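PDB 1UUT: Rep protein from Adeno-associated virus 5, which probably nicks viral origin DNA at a specific site through its N-terminal endonuclease domain, starting replication of the viral genome. Local coordinates for residues F78-K83 with L155-P160. Sequence-based numbering, arbitrary orientation.
Sequences FVQFEK and LPKVQP. With MG (magnesium ion), chain E.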
# COMPACT_ATOMS: atom_id res chain seq x y z
N PHE A 78 7.35 0.17 -2.77
CA PHE A 78 6.64 -0.92 -3.41
C PHE A 78 5.38 -0.94 -2.58
O PHE A 78 5.45 -1.14 -1.37
CB PHE A 78 7.36 -2.27 -3.33
CG PHE A 78 6.67 -3.34 -4.14
CD1 PHE A 78 7.12 -3.66 -5.42
CD2 PHE A 78 5.52 -3.97 -3.66
CE1 PHE A 78 6.43 -4.58 -6.21
CE2 PHE A 78 4.82 -4.89 -4.45
CZ PHE A 78 5.28 -5.19 -5.72
N VAL A 79 4.25 -0.63 -3.20
CA VAL A 79 2.97 -0.60 -2.51
C VAL A 79 2.07 -1.64 -3.15
O VAL A 79 2.00 -1.71 -4.38
CB VAL A 79 2.32 0.79 -2.63
CG1 VAL A 79 0.95 0.80 -1.95
CG2 VAL A 79 3.21 1.85 -2.00
N GLN A 80 1.39 -2.43 -2.33
CA GLN A 80 0.50 -3.46 -2.84
C GLN A 80 -0.85 -3.38 -2.13
O GLN A 80 -0.90 -3.34 -0.91
CB GLN A 80 1.13 -4.85 -2.65
CG GLN A 80 0.30 -6.01 -3.18
CD GLN A 80 1.12 -7.27 -3.41
OE1 GLN A 80 1.91 -7.35 -4.34
NE2 GLN A 80 0.91 -8.27 -2.57
N PHE A 81 -1.92 -3.27 -2.90
CA PHE A 81 -3.27 -3.20 -2.35
C PHE A 81 -3.82 -4.62 -2.32
O PHE A 81 -3.82 -5.33 -3.34
CB PHE A 81 -4.15 -2.30 -3.24
CG PHE A 81 -5.47 -1.98 -2.63
CD1 PHE A 81 -6.62 -1.92 -3.41
CD2 PHE A 81 -5.58 -1.72 -1.27
CE1 PHE A 81 -7.85 -1.61 -2.84
CE2 PHE A 81 -6.80 -1.42 -0.69
CZ PHE A 81 -7.94 -1.36 -1.48
N GLU A 82 -4.30 -5.05 -1.16
CA GLU A 82 -4.82 -6.40 -1.01
C GLU A 82 -6.21 -6.46 -0.41
O GLU A 82 -6.61 -5.58 0.37
CB GLU A 82 -3.89 -7.22 -0.13
CG GLU A 82 -2.50 -7.37 -0.71
CD GLU A 82 -1.53 -8.00 0.26
OE1 GLU A 82 -1.97 -8.47 1.32
OE2 GLU A 82 -0.31 -8.00 -0.03
N LYS A 83 -6.97 -7.47 -0.81
CA LYS A 83 -8.30 -7.70 -0.31
C LYS A 83 -8.13 -8.89 0.63
O LYS A 83 -8.03 -10.03 0.19
CB LYS A 83 -9.25 -8.03 -1.46
CG LYS A 83 -10.65 -8.48 -1.04
CD LYS A 83 -11.48 -8.76 -2.28
CE LYS A 83 -12.64 -9.70 -2.00
NZ LYS A 83 -13.71 -9.09 -1.19
N LEU A 155 5.07 -10.39 -3.57
CA LEU A 155 4.93 -10.98 -4.90
C LEU A 155 4.05 -12.22 -5.07
O LEU A 155 3.31 -12.31 -6.05
CB LEU A 155 6.30 -11.25 -5.53
CG LEU A 155 7.21 -10.04 -5.78
CD1 LEU A 155 8.38 -10.50 -6.63
CD2 LEU A 155 6.45 -8.92 -6.47
N PRO A 156 4.11 -13.20 -4.14
CA PRO A 156 3.27 -14.40 -4.29
C PRO A 156 1.75 -14.25 -4.18
O PRO A 156 1.01 -15.22 -4.38
CB PRO A 156 3.83 -15.35 -3.22
CG PRO A 156 4.36 -14.42 -2.18
CD PRO A 156 5.04 -13.36 -3.00
N LYS A 157 1.27 -13.05 -3.84
CA LYS A 157 -0.17 -12.86 -3.75
C LYS A 157 -0.80 -12.91 -5.13
O LYS A 157 -0.24 -12.39 -6.10
CB LYS A 157 -0.50 -11.52 -3.08
CG LYS A 157 -0.93 -11.64 -1.61
CD LYS A 157 0.22 -11.97 -0.70
CE LYS A 157 -0.18 -11.92 0.77
NZ LYS A 157 -0.98 -13.09 1.21
N VAL A 158 -1.92 -13.61 -5.25
CA VAL A 158 -2.64 -13.71 -6.51
C VAL A 158 -4.05 -13.16 -6.30
O VAL A 158 -4.43 -12.84 -5.17
CB VAL A 158 -2.70 -15.17 -7.06
CG1 VAL A 158 -1.30 -15.69 -7.34
CG2 VAL A 158 -3.42 -16.07 -6.09
N GLN A 159 -4.80 -13.02 -7.39
CA GLN A 159 -6.16 -12.51 -7.31
C GLN A 159 -7.07 -13.57 -6.72
O GLN A 159 -6.85 -14.76 -6.95
CB GLN A 159 -6.65 -12.11 -8.70
CG GLN A 159 -5.84 -11.00 -9.33
CD GLN A 159 -6.41 -10.55 -10.65
OE1 GLN A 159 -6.12 -11.12 -11.70
NE2 GLN A 159 -7.22 -9.50 -10.61
N PRO A 160 -8.14 -13.18 -6.01
CA PRO A 160 -8.56 -11.80 -5.74
C PRO A 160 -7.89 -11.10 -4.55
O PRO A 160 -8.17 -9.92 -4.30
CB PRO A 160 -10.07 -11.94 -5.55
CG PRO A 160 -10.19 -13.25 -4.86
CD PRO A 160 -9.18 -14.13 -5.58
MG MG E . -1.83 -8.82 3.73
O HOH W 1 -1.61 -8.35 5.74
O HOH W 2 -0.38 -10.30 3.65
O HOH W 3 -3.61 -9.80 3.33
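Lys157 lays its methylene chain across the ends of Gln80 and Glu82, two side chains on the same face of strand 77-83. Its CB lies 3.6 Å from Gln80 NE2, and farther out CE comes 3.9 Å from Glu82 OE1. A long aliphatic chain with a charged tip suits this place: the turn at chi2 (73°) carries the methylenes across the carboxylate, while NZ forms its salt bridge with Glu161. NZ stays 4.7 Å from Glu82 OE1, too far for a salt bridge between them.

At the start of the strand, Phe78 CZ meets Leu155 CD2 at 4.0 Å; both apolar side chains suit this buried place, where Ile150 of helix 149-154 touches each. At the other end, Lys83 CB rests 3.6 Å from the carbonyl O of Pro160, its methylenes passing the carbonyl while its amino end leads away from the loop.

Behind the carboxylate stands Gln80, in the metal's second shell, whose amide can give and accept at once. NE2 donates to Glu82 OE2 on its anti side (2.8 Å, 156°) and also to Leu154 O, while OE1 accepts from Arg182. Thus held, Gln80 helps to fix the carboxylate, whose other oxygen, OE1, binds magnesium at 2.4 Å. His89 and three waters also bind the magnesium ion. His89-Leu90-His91 on neighbouring strand 88-95 is the HUH motif, and Glu82, touching His91, adds the acidic ligand to this Rep catalytic-domain site.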